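Putative tetR family transcriptional regulator (Streptomyces coelicolor A3, PDB 2Q24) is probably a dimeric TetR-family transcription factor that binds regulatory DNA through an N-terminal helix-turn-helix domain and controls transcription. Local coordinates at residues B[20-23]-B[24-28]; B[74-77]-B[78-82]; B[95-98]-B[99-103]; B[131-134]-B[135-139]; B[149-152]-B[153-156]. All coordinates share one frame; numbering follows the deposited sequence. Where two conformers were deposited one is given.

Contact 1: B[20-23]-B[24-28]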
loop_
_atom_site.group_PDB
_atom_site.type_symbol
_atom_site.label_atom_id
_atom_site.label_comp_id
_atom_site.label_asym_id
_atom_site.label_seq_id
_atom_site.Cartn_x
_atom_site.Cartn_y
_atom_site.Cartn_z
ATOM N N ILE B 20 -8.835 -14.380 8.394
ATOM C CA ILE B 20 -8.496 -15.376 7.396
ATOM C C ILE B 20 -7.116 -15.068 6.879
ATOM O O ILE B 20 -6.268 -15.967 6.783
ATOM C CB ILE B 20 -9.522 -15.392 6.215
ATOM C CG1 ILE B 20 -10.837 -16.055 6.661
ATOM C CG2 ILE B 20 -8.977 -16.192 5.024
ATOM C CD1 ILE B 20 -11.989 -15.891 5.621
ATOM N N LEU B 21 -6.903 -13.788 6.535
ATOM C CA LEU B 21 -5.647 -13.395 5.900
ATOM C C LEU B 21 -4.448 -13.524 6.834
ATOM O O LEU B 21 -3.396 -13.985 6.420
ATOM C CB LEU B 21 -5.751 -11.989 5.287
ATOM C CG LEU B 21 -6.846 -11.910 4.205
ATOM C CD1 LEU B 21 -6.895 -10.507 3.637
ATOM C CD2 LEU B 21 -6.640 -12.960 3.061
ATOM N N ALA B 22 -4.628 -13.172 8.106
ATOM C CA ALA B 22 -3.583 -13.355 9.112
ATOM C C ALA B 22 -3.230 -14.840 9.250
ATOM O O ALA B 22 -2.053 -15.220 9.232
ATOM C CB ALA B 22 -4.035 -12.783 10.451
ATOM N N ALA B 23 -4.261 -15.676 9.353
ATOM C CA ALA B 23 -4.080 -17.135 9.399
ATOM C C ALA B 23 -3.402 -17.683 8.133
ATOM O O ALA B 23 -2.503 -18.538 8.231
ATOM C CB ALA B 23 -5.435 -17.853 9.656
ATOM N N ALA B 24 -3.807 -17.194 6.950
ATOM C CA ALA B 24 -3.151 -17.567 5.706
ATOM C C ALA B 24 -1.655 -17.259 5.701
ATOM O O ALA B 24 -0.848 -18.075 5.281
ATOM C CB ALA B 24 -3.844 -16.879 4.510
ATOM N N VAL B 25 -1.280 -16.046 6.110
ATOM C CA VAL B 25 0.119 -15.706 6.148
ATOM C C VAL B 25 0.879 -16.673 7.060
ATOM O O VAL B 25 1.950 -17.139 6.695
ATOM C CB VAL B 25 0.324 -14.258 6.639
ATOM C CG1 VAL B 25 1.805 -13.987 7.003
ATOM C CG2 VAL B 25 -0.201 -13.255 5.587
ATOM N N ARG B 26 0.325 -16.950 8.243
ATOM C CA ARG B 26 0.958 -17.814 9.237
ATOM C C ARG B 26 1.175 -19.207 8.623
ATOM O O ARG B 26 2.287 -19.749 8.629
ATOM C CB ARG B 26 0.040 -17.861 10.472
ATOM C CG ARG B 26 0.557 -18.512 11.760
ATOM C CD ARG B 26 -0.582 -18.515 12.827
ATOM N NE ARG B 26 -1.482 -17.348 12.655
ATOM C CZ ARG B 26 -2.767 -17.284 13.032
ATOM N NH1 ARG B 26 -3.365 -18.311 13.637
ATOM N NH2 ARG B 26 -3.462 -16.169 12.807
ATOM N N VAL B 27 0.119 -19.765 8.053
ATOM C CA VAL B 27 0.167 -21.140 7.545
ATOM C C VAL B 27 1.007 -21.256 6.255
ATOM O O VAL B 27 1.776 -22.201 6.090
ATOM C CB VAL B 27 -1.265 -21.739 7.350
ATOM C CG1 VAL B 27 -1.195 -23.178 6.807
ATOM C CG2 VAL B 27 -2.045 -21.749 8.672
ATOM N N PHE B 28 0.856 -20.313 5.330
ATOM C CA PHE B 28 1.673 -20.355 4.118
ATOM C C PHE B 28 3.146 -20.103 4.436
ATOM O O PHE B 28 4.014 -20.711 3.814
ATOM C CB PHE B 28 1.177 -19.374 3.052
ATOM C CG PHE B 28 -0.034 -19.859 2.299
ATOM C CD1 PHE B 28 -0.007 -21.066 1.590
ATOM C CD2 PHE B 28 -1.205 -19.114 2.306
ATOM C CE1 PHE B 28 -1.133 -21.517 0.912
ATOM C CE2 PHE B 28 -2.341 -19.560 1.612
ATOM C CZ PHE B 28 -2.295 -20.753 0.921
#

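Contact 2: B[74-77]-B[78-82]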
loop_
_atom_site.group_PDB
_atom_site.type_symbol
_atom_site.label_atom_id
_atom_site.label_comp_id
_atom_site.label_asym_id
_atom_site.label_seq_id
_atom_site.Cartn_x
_atom_site.Cartn_y
_atom_site.Cartn_z
ATOM N N CYS B 74 2.409 -1.090 6.637
ATOM C CA CYS B 74 2.435 0.306 6.272
ATOM C C CYS B 74 1.520 1.184 7.120
ATOM O O CYS B 74 1.883 2.289 7.522
ATOM C CB CYS B 74 2.119 0.478 4.766
ATOM S SG CYS B 74 3.387 -0.263 3.712
ATOM N N ASP B 75 0.374 0.632 7.457
ATOM C CA ASP B 75 -0.694 1.411 8.048
ATOM C C ASP B 75 -0.487 1.526 9.573
ATOM O O ASP B 75 -1.259 2.194 10.220
ATOM C CB ASP B 75 -2.018 0.710 7.732
ATOM C CG ASP B 75 -2.447 0.863 6.239
ATOM O OD1 ASP B 75 -1.856 1.639 5.515
ATOM O OD2 ASP B 75 -3.366 0.142 5.828
ATOM N N SER B 76 0.503 0.815 10.113
ATOM C CA SER B 76 0.833 0.940 11.520
ATOM C C SER B 76 1.566 2.267 11.800
ATOM O O SER B 76 1.647 2.677 12.968
ATOM C CB SER B 76 1.735 -0.256 11.996
ATOM O OG SER B 76 3.001 -0.220 11.362
ATOM N N VAL B 77 2.072 2.951 10.756
ATOM C CA VAL B 77 2.968 4.103 10.994
ATOM C C VAL B 77 2.320 5.288 11.728
ATOM O O VAL B 77 2.888 5.772 12.717
ATOM C CB VAL B 77 3.677 4.582 9.716
ATOM C CG1 VAL B 77 4.372 5.934 9.962
ATOM C CG2 VAL B 77 4.695 3.468 9.244
ATOM N N PRO B 78 1.129 5.750 11.267
ATOM C CA PRO B 78 0.526 6.868 12.007
ATOM C C PRO B 78 0.281 6.568 13.508
ATOM O O PRO B 78 0.565 7.413 14.363
ATOM C CB PRO B 78 -0.789 7.156 11.232
ATOM C CG PRO B 78 -0.552 6.608 9.842
ATOM C CD PRO B 78 0.337 5.388 10.071
ATOM N N GLY B 79 -0.263 5.395 13.800
ATOM C CA GLY B 79 -0.525 5.014 15.167
ATOM C C GLY B 79 0.732 4.929 15.991
ATOM O O GLY B 79 0.742 5.368 17.165
ATOM N N LEU B 80 1.801 4.357 15.412
ATOM C CA LEU B 80 3.071 4.275 16.162
ATOM C C LEU B 80 3.658 5.668 16.457
ATOM O O LEU B 80 4.127 5.962 17.575
ATOM C CB LEU B 80 4.060 3.388 15.418
ATOM C CG LEU B 80 3.735 1.888 15.418
ATOM C CD1 LEU B 80 4.711 1.175 14.422
ATOM C CD2 LEU B 80 3.941 1.252 16.882
ATOM N N LEU B 81 3.571 6.557 15.468
ATOM C CA LEU B 81 4.044 7.937 15.668
ATOM C C LEU B 81 3.205 8.739 16.641
ATOM O O LEU B 81 3.709 9.672 17.301
ATOM C CB LEU B 81 4.177 8.677 14.340
ATOM C CG LEU B 81 5.367 8.238 13.468
ATOM C CD1 LEU B 81 5.059 8.785 12.071
ATOM C CD2 LEU B 81 6.748 8.741 13.993
ATOM N N ALA B 82 1.944 8.349 16.779
ATOM C CA ALA B 82 1.071 8.946 17.783
ATOM C C ALA B 82 1.411 8.503 19.210
ATOM O O ALA B 82 1.194 9.256 20.153
ATOM C CB ALA B 82 -0.372 8.609 17.473
HETATM O O HOH W 1 -1.805 3.268 12.645
#

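Contact 3: B[95-98]-B[99-103]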
loop_
_atom_site.group_PDB
_atom_site.type_symbol
_atom_site.label_atom_id
_atom_site.label_comp_id
_atom_site.label_asym_id
_atom_site.label_seq_id
_atom_site.Cartn_x
_atom_site.Cartn_y
_atom_site.Cartn_z
ATOM N N ARG B 95 11.020 -3.883 13.714
ATOM C CA ARG B 95 10.714 -5.259 14.141
ATOM C C ARG B 95 9.533 -5.822 13.331
ATOM O O ARG B 95 9.563 -6.981 12.896
ATOM C CB ARG B 95 10.488 -5.340 15.675
ATOM C CG ARG B 95 11.739 -5.125 16.491
ATOM C CD ARG B 95 11.591 -5.415 18.051
ATOM N NE ARG B 95 10.862 -6.651 18.263
ATOM C CZ ARG B 95 11.416 -7.854 18.440
ATOM N NH1 ARG B 95 12.741 -8.000 18.480
ATOM N NH2 ARG B 95 10.623 -8.912 18.599
ATOM N N ARG B 96 8.511 -4.999 13.096
ATOM C CA ARG B 96 7.360 -5.426 12.267
ATOM C C ARG B 96 7.796 -5.672 10.831
ATOM O O ARG B 96 7.306 -6.595 10.170
ATOM C CB ARG B 96 6.204 -4.387 12.311
ATOM C CG ARG B 96 5.605 -4.189 13.732
ATOM C CD ARG B 96 5.124 -5.512 14.322
ATOM N NE ARG B 96 3.892 -5.934 13.711
ATOM C CZ ARG B 96 3.557 -7.195 13.415
ATOM N NH1 ARG B 96 4.382 -8.227 13.629
ATOM N NH2 ARG B 96 2.361 -7.410 12.885
ATOM N N PHE B 97 8.715 -4.854 10.343
ATOM C CA PHE B 97 9.283 -5.114 9.017
ATOM C C PHE B 97 9.955 -6.492 8.995
ATOM O O PHE B 97 9.741 -7.266 8.035
ATOM C CB PHE B 97 10.326 -4.057 8.619
ATOM C CG PHE B 97 10.945 -4.343 7.263
ATOM C CD1 PHE B 97 10.371 -3.831 6.111
ATOM C CD2 PHE B 97 12.050 -5.179 7.158
ATOM C CE1 PHE B 97 10.943 -4.124 4.863
ATOM C CE2 PHE B 97 12.589 -5.501 5.924
ATOM C CZ PHE B 97 12.062 -4.970 4.795
ATOM N N ILE B 98 10.802 -6.796 10.001
ATOM C CA ILE B 98 11.469 -8.114 9.995
ATOM C C ILE B 98 10.437 -9.226 10.068
ATOM O O ILE B 98 10.592 -10.246 9.397
ATOM C CB ILE B 98 12.554 -8.252 11.110
ATOM C CG1 ILE B 98 13.669 -7.288 10.787
ATOM C CG2 ILE B 98 13.144 -9.712 11.189
ATOM C CD1 ILE B 98 14.514 -7.683 9.570
ATOM N N ASP B 99 9.366 -9.021 10.846
ATOM C CA ASP B 99 8.237 -10.010 10.925
ATOM C C ASP B 99 7.634 -10.268 9.519
ATOM O O ASP B 99 7.409 -11.421 9.121
ATOM C CB ASP B 99 7.122 -9.492 11.821
ATOM C CG ASP B 99 7.495 -9.447 13.321
ATOM O OD1 ASP B 99 8.413 -10.171 13.774
ATOM O OD2 ASP B 99 6.786 -8.696 14.041
ATOM N N TYR B 100 7.389 -9.186 8.786
ATOM C CA TYR B 100 6.898 -9.211 7.396
ATOM C C TYR B 100 7.887 -9.913 6.451
ATOM O O TYR B 100 7.509 -10.778 5.659
ATOM C CB TYR B 100 6.653 -7.771 6.932
ATOM C CG TYR B 100 6.831 -7.602 5.446
ATOM C CD1 TYR B 100 5.891 -8.093 4.550
ATOM C CD2 TYR B 100 7.999 -6.996 4.932
ATOM C CE1 TYR B 100 6.087 -7.971 3.167
ATOM C CE2 TYR B 100 8.182 -6.852 3.546
ATOM C CZ TYR B 100 7.236 -7.367 2.681
ATOM O OH TYR B 100 7.413 -7.226 1.312
ATOM N N ALA B 101 9.161 -9.531 6.533
ATOM C CA ALA B 101 10.176 -10.088 5.612
ATOM C C ALA B 101 10.454 -11.587 5.854
ATOM O O ALA B 101 10.732 -12.361 4.916
ATOM C CB ALA B 101 11.465 -9.235 5.726
ATOM N N THR B 102 10.366 -11.986 7.110
ATOM C CA THR B 102 10.457 -13.394 7.519
ATOM C C THR B 102 9.309 -14.198 6.914
ATOM O O THR B 102 9.535 -15.303 6.342
ATOM C CB THR B 102 10.484 -13.511 9.073
ATOM O OG1 THR B 102 11.751 -12.991 9.522
ATOM C CG2 THR B 102 10.346 -14.987 9.541
ATOM N N ALA B 103 8.087 -13.670 7.047
ATOM C CA ALA B 103 6.892 -14.259 6.414
ATOM C C ALA B 103 7.015 -14.343 4.885
ATOM O O ALA B 103 6.752 -15.419 4.277
ATOM C CB ALA B 103 5.638 -13.515 6.840
#

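Contact 4: B[131-134]-B[135-139]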
loop_
_atom_site.group_PDB
_atom_site.type_symbol
_atom_site.label_atom_id
_atom_site.label_comp_id
_atom_site.label_asym_id
_atom_site.label_seq_id
_atom_site.Cartn_x
_atom_site.Cartn_y
_atom_site.Cartn_z
ATOM N N SER B 131 7.881 4.081 1.545
ATOM C CA SER B 131 7.278 5.343 1.946
ATOM C C SER B 131 6.955 5.373 3.418
ATOM O O SER B 131 7.081 6.409 4.050
ATOM C CB SER B 131 6.032 5.626 1.098
ATOM O OG SER B 131 5.555 6.950 1.319
ATOM N N ALA B 132 6.570 4.217 3.975
ATOM C CA ALA B 132 6.283 4.105 5.428
ATOM C C ALA B 132 7.577 4.383 6.188
ATOM O O ALA B 132 7.608 5.087 7.195
ATOM C CB ALA B 132 5.782 2.688 5.737
ATOM N N LEU B 133 8.655 3.788 5.696
ATOM C CA LEU B 133 9.966 4.053 6.239
ATOM C C LEU B 133 10.343 5.538 6.146
ATOM O O LEU B 133 10.833 6.113 7.102
ATOM C CB LEU B 133 10.958 3.212 5.486
ATOM C CG LEU B 133 12.311 2.890 6.062
ATOM C CD1 LEU B 133 12.311 2.586 7.588
ATOM C CD2 LEU B 133 12.918 1.698 5.228
ATOM N N THR B 134 10.135 6.132 4.984
ATOM C CA THR B 134 10.369 7.581 4.830
ATOM C C THR B 134 9.585 8.429 5.856
ATOM O O THR B 134 10.137 9.385 6.441
ATOM C CB THR B 134 10.019 8.012 3.370
ATOM O OG1 THR B 134 10.901 7.322 2.475
ATOM C CG2 THR B 134 10.180 9.520 3.172
ATOM N N ALA B 135 8.308 8.094 6.074
ATOM C CA ALA B 135 7.497 8.815 7.051
ATOM C C ALA B 135 8.115 8.765 8.475
ATOM O O ALA B 135 8.278 9.820 9.140
ATOM C CB ALA B 135 6.024 8.343 7.032
ATOM N N LEU B 136 8.554 7.571 8.853
ATOM C CA LEU B 136 9.214 7.340 10.165
ATOM C C LEU B 136 10.525 8.107 10.237
ATOM O O LEU B 136 10.792 8.818 11.232
ATOM C CB LEU B 136 9.415 5.852 10.364
ATOM C CG LEU B 136 8.124 5.027 10.691
ATOM C CD1 LEU B 136 8.532 3.547 10.362
ATOM C CD2 LEU B 136 7.610 5.234 12.112
HETATM N N MSE B 137 11.355 7.974 9.202
HETATM C CA MSE B 137 12.676 8.631 9.223
HETATM C C MSE B 137 12.570 10.158 9.122
HETATM O O MSE B 137 13.297 10.848 9.815
HETATM C CB MSE B 137 13.579 8.033 8.147
HETATM C CG MSE B 137 13.688 6.521 8.354
HETATM SE SE MSE B 137 14.945 5.816 7.034
HETATM C CE MSE B 137 16.561 6.749 7.522
ATOM N N ASP B 138 11.624 10.662 8.328
ATOM C CA ASP B 138 11.388 12.090 8.272
ATOM C C ASP B 138 11.017 12.605 9.676
ATOM O O ASP B 138 11.537 13.651 10.112
ATOM C CB ASP B 138 10.250 12.421 7.298
ATOM C CG ASP B 138 10.691 12.371 5.854
ATOM O OD1 ASP B 138 11.900 12.127 5.575
ATOM O OD2 ASP B 138 9.805 12.588 4.983
ATOM N N ALA B 139 10.126 11.905 10.374
ATOM C CA ALA B 139 9.700 12.420 11.718
ATOM C C ALA B 139 10.869 12.363 12.705
ATOM O O ALA B 139 11.075 13.283 13.510
ATOM C CB ALA B 139 8.520 11.623 12.268
#

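Contact 5: B[149-152]-B[153-156]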
loop_
_atom_site.group_PDB
_atom_site.type_symbol
_atom_site.label_atom_id
_atom_site.label_comp_id
_atom_site.label_asym_id
_atom_site.label_seq_id
_atom_site.Cartn_x
_atom_site.Cartn_y
_atom_site.Cartn_z
ATOM N N ASP B 149 20.621 12.313 6.922
ATOM C CA ASP B 149 21.275 12.038 5.641
ATOM C C ASP B 149 21.246 10.580 5.160
ATOM O O ASP B 149 21.977 10.223 4.225
ATOM C CB ASP B 149 22.720 12.520 5.702
ATOM C CG ASP B 149 23.545 11.733 6.730
ATOM O OD1 ASP B 149 22.932 11.265 7.692
ATOM O OD2 ASP B 149 24.773 11.585 6.608
ATOM N N ILE B 150 20.438 9.750 5.780
ATOM C CA ILE B 150 20.272 8.380 5.279
ATOM C C ILE B 150 19.047 8.249 4.379
ATOM O O ILE B 150 18.011 8.812 4.674
ATOM C CB ILE B 150 20.217 7.349 6.435
ATOM C CG1 ILE B 150 21.477 7.450 7.287
ATOM C CG2 ILE B 150 19.987 5.925 5.882
ATOM C CD1 ILE B 150 22.863 7.153 6.529
ATOM N N ARG B 151 19.192 7.482 3.303
ATOM C CA ARG B 151 18.160 7.262 2.311
ATOM C C ARG B 151 17.251 6.112 2.762
ATOM O O ARG B 151 17.741 5.111 3.250
ATOM C CB ARG B 151 18.824 6.915 0.955
ATOM C CG ARG B 151 20.174 7.685 0.605
ATOM C CD ARG B 151 20.352 7.870 -0.909
ATOM N NE ARG B 151 21.706 8.111 -1.463
ATOM C CZ ARG B 151 22.692 8.865 -0.959
ATOM N NH1 ARG B 151 22.576 9.543 0.165
ATOM N NH2 ARG B 151 23.847 8.944 -1.622
ATOM N N SER B 152 15.935 6.257 2.578
ATOM C CA SER B 152 15.029 5.197 2.957
ATOM C C SER B 152 15.232 3.927 2.099
ATOM O O SER B 152 15.000 2.833 2.578
ATOM C CB SER B 152 13.564 5.684 2.970
ATOM O OG SER B 152 13.270 6.389 1.788
ATOM N N THR B 153 15.690 4.069 0.862
ATOM C CA THR B 153 15.934 2.855 0.066
ATOM C C THR B 153 17.121 2.039 0.651
ATOM O O THR B 153 17.191 0.797 0.540
ATOM C CB THR B 153 16.134 3.164 -1.413
ATOM O OG1 THR B 153 16.365 1.932 -2.100
ATOM C CG2 THR B 153 17.284 4.049 -1.608
ATOM N N ASP B 154 18.060 2.763 1.246
ATOM C CA ASP B 154 19.203 2.100 1.874
ATOM C C ASP B 154 18.769 1.443 3.170
ATOM O O ASP B 154 19.158 0.326 3.477
ATOM C CB ASP B 154 20.347 3.096 2.151
ATOM C CG ASP B 154 21.073 3.523 0.909
ATOM O OD1 ASP B 154 20.955 2.873 -0.162
ATOM O OD2 ASP B 154 21.812 4.512 1.022
HETATM N N MSE B 155 17.936 2.126 3.949
HETATM C CA MSE B 155 17.444 1.527 5.167
HETATM C C MSE B 155 16.614 0.280 4.819
HETATM O O MSE B 155 16.638 -0.741 5.517
HETATM C CB MSE B 155 16.620 2.566 5.946
HETATM C CG MSE B 155 16.201 2.103 7.272
HETATM SE SE MSE B 155 17.835 1.917 8.493
HETATM C CE MSE B 155 16.717 1.440 10.019
ATOM N N PHE B 156 15.824 0.374 3.745
ATOM C CA PHE B 156 15.061 -0.795 3.364
ATOM C C PHE B 156 15.999 -1.997 3.105
ATOM O O PHE B 156 15.755 -3.125 3.528
ATOM C CB PHE B 156 14.223 -0.478 2.125
ATOM C CG PHE B 156 13.305 -1.604 1.701
ATOM C CD1 PHE B 156 11.912 -1.515 1.934
ATOM C CD2 PHE B 156 13.789 -2.707 1.009
ATOM C CE1 PHE B 156 11.052 -2.509 1.483
ATOM C CE2 PHE B 156 12.927 -3.733 0.593
ATOM C CZ PHE B 156 11.533 -3.626 0.873
HETATM O O HOH W 2 21.908 6.294 2.822
HETATM O O HOH W 3 15.279 6.638 -0.754
#

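Contact 1: B[20-23]-B[24-28]
Ile-20 opens a run of i to i+4 bonds along helix 17-31 by accepting the backbone N-H of Ala-24, O to N 2.8 Å. The CB of Ala-24 also rests on that carbonyl oxygen. Leu-21 receives Val-25 N in the same way, and the CG2 branch of Val-25 settles against Leu-21 O at 3.4 Å; with CG1 anti to the backbone N (chi1 167°), CG2 is the methyl turned back along the helix. Ala-22 O takes Arg-26 N, while its CB lies 4.2 Å from Arg-26 NH2, a light touch where the turn is partly exposed. Ala-23 carries the densest part. Its CA sits over one face of the Arg-26 guanidinium, offset from the middle of the group, 3.6 Å from NH2. Its O accepts Val-27 N at 2.9 Å. The same oxygen meets Val-27 CG2 at 3.3 Å. A bend at chi3 (-31°) folds the arginine back over the preceding turn, and its NH1 makes a salt bridge to Glu-43. In the TetR-type DNA-binding domain, helix 17-31 packs beside the predicted helix-turn-helix: Val-27 and Phe-28 touch Ile-40 of helix 37-43, Ala-24 meets Ala-65 and Phe-28 meets Ile-62 of helix 58-75, and Ile-20 reaches Ala-44 and Val-46 in the loop beyond.

Contact 2: B[74-77]-B[78-82]
Val-77 and Leu-81 make the tight side of this turn, lying side by side and pointing the same way, with Val-77 CG1 3.6 Å from Leu-81 CD1. Chi1 of 169° puts that CG1 anti to the backbone N, which sets it next to the leucine methyl. The peptide link holds the ring's Pro-78 CD against Val-77 CB at 3.5 Å. Val-77 O accepts Leu-81 N at 2.9 Å, and Ser-76 O accepts Leu-80 N. This is the junction where helix 58-75, the long connector out of the DNA-binding domain, gives way to the short helix 77-83; Pro-78 stands in its first turn, where a residue without an N-H costs no helical bond. The wet side lies at the break itself, where a water gives a proton to Asp-75 O and accepts one from Gly-79 N at 2.9 Å. A separate flank is merely loose: Ser-76 OG brushes Leu-80 CD1 at 3.8 Å, its hydrogen bond going back to Leu-73 O, and Leu-80 is partly exposed. Inward, Val-77 lies on Trp-93 of helix 86-106 and Leu-81 on Pro-86 and Ala-89, whereas Asp-75 and Pro-78 pack on Ser-131 of the second subunit.

Contact 3: B[95-98]-B[99-103]
Asp-99 reaches back one turn to Arg-96 along helix 86-106. Its CB touches Arg-96 O at 3.3 Å; CG, anti to the carbonyl carbon (chi1 -70°), lies 3.2 Å from Arg-95 O; OD2 at the tip accepts Arg-96 NH1 in a salt bridge. The modelled NH1 to OD2 distance of 2.5 Å is so short that its exact value is doubtful. OD2 comes to the guanidinium edge, near its plane, though the two flat groups are turned 61° apart. Arg-96 gets there by bending at chi2 and chi3. With an alanine here, the Arg-96 guanidinium would probably lose its charge partner and be freer to swing.

On the buried flank the edge of the Tyr-100 ring meets the face of Phe-97 in a T-shaped pair, centroids 5.6 Å apart, while Ala-101 CB touches Phe-97 CE2 at 3.9 Å. In this C-terminal domain of the TetR-type chain the helix packs on helices 58-75 and 152-165: Tyr-100 OH bonds Tyr-66 OH, and Phe-97 meets Phe-156 edge-to-face. The chemistry thus divides the helix: ionic pairing on its exposed side, where Arg-95 also bridges to Glu-176, and aromatic packing toward the core.

Contact 4: B[131-134]-B[135-139]
Four i to i+4 backbone bonds, from Ala-135, Leu-136, Met-137 and Asp-138 back to Ser-131 through Thr-134, make this a regular stretch of helix 125-142, the last of them, Asp-138 N to Thr-134 O, 2.7 Å long. Leu-133 and Met-137, a selenomethionine, lie alongside each other and point the same way, Leu-133 CG 4.1 Å from SE. Met-137 CG presses on Leu-133 O at 3.1 Å, since chi1 of -56° sets it anti to the carbonyl carbon; the bend at chi3 then turns CE aside. Thr-134 and Asp-138 also lie side by side on the partly exposed flank. Thr-134 CG2 touches Asp-138 OD2 at 3.6 Å, an apolar methyl against a carboxylate, while Thr-134 OG1 is hydrogen-bonded to Gln-130 O and Ser-152 OG. With an alanine in place of Asp-138 the carboxylate is gone, and the Thr-134 methyl would probably be left less well covered. Neighbouring helices cover the inner side: Ala-132 and Leu-136 meet Trp-93 of helix 86-106 and Val-77 of helix 77-83, Leu-136 and Ala-139 touch Leu-81, and Met-137 lies on Met-155 of helix 152-165. Thr-134, Ala-135 and Asp-138 pack on Pro-78 of the second subunit, placing this helix in the dimer interface.

Contact 5: B[149-152]-B[153-156]
Arg-151 and Asp-154 run side by side where helix 152-165 begins, Arg-151 CG lying 3.6 Å from Asp-154 OD2. It is the aliphatic part of the arginine that touches: CB and CD also pass the same oxygen, whereas NE stays 4.4 Å away and no N-H points at it, so only a diffuse attraction of charges is likely. Arg-151 and Ser-152 were each deposited in two conformers, and what is said of their side chains holds for the one described. In it the arginine is extended from CG to NE, which carries the guanidinium past the carboxylate. A water bridges the pair, accepting from Arg-151 N and donating to Asp-154 OD2 at 2.5 Å. Thr-153 CG2 also touches Arg-151 CB lightly, at 4.1 Å.

Behind these side chains stands the first helical turn. Arg-151 occupies the N-cap position; its O accepts Met-155 N at 3.1 Å, with 161° at the hydrogen, and Asp-154 N only weakly. Ser-152 O takes Phe-156 N at 2.8 Å. A second water accepts from Thr-153 N, one of the first N-H groups of the helix, with no helical carbonyl a turn earlier to bond, and is also hydrogen-bonded to Ser-152 OG, whose other partner is Thr-134. Asp-154, near the helix start, would probably interact favourably with the helix dipole.

Selenomethionine Met-155 packs on Val-182 and Leu-183 of helix 172-185. Phe-156 packs on Ile-129 and Gln-130 of helix 125-142, and Ile-150, still in the loop, rests on Leu-186.

How the contacts relate
Contact 1 lies in the DNA-binding domain; contacts 3, 4 and 5 fall in the C-terminal regulatory domain, and contact 2 at the junction leading to it. Contact 1 meets contact 3 through Val-25 CG1 and Ala-103 CB, 3.9 Å apart, where the two domains touch. Contact 4 touches both contact 2, through Val-77 CG2 and Ala-132 CB at 3.8 Å, and contact 5, through the probable hydrogen bond of Thr-134 OG1 and Ser-152 OG, 2.6 Å. Contact 5 also reaches contact 3, Phe-97 CE1 to Phe-156 CE1 3.7 Å. Contacts 2 and 4 both touch the second subunit, the centre of contact 4 about 27 Å from that of contact 1.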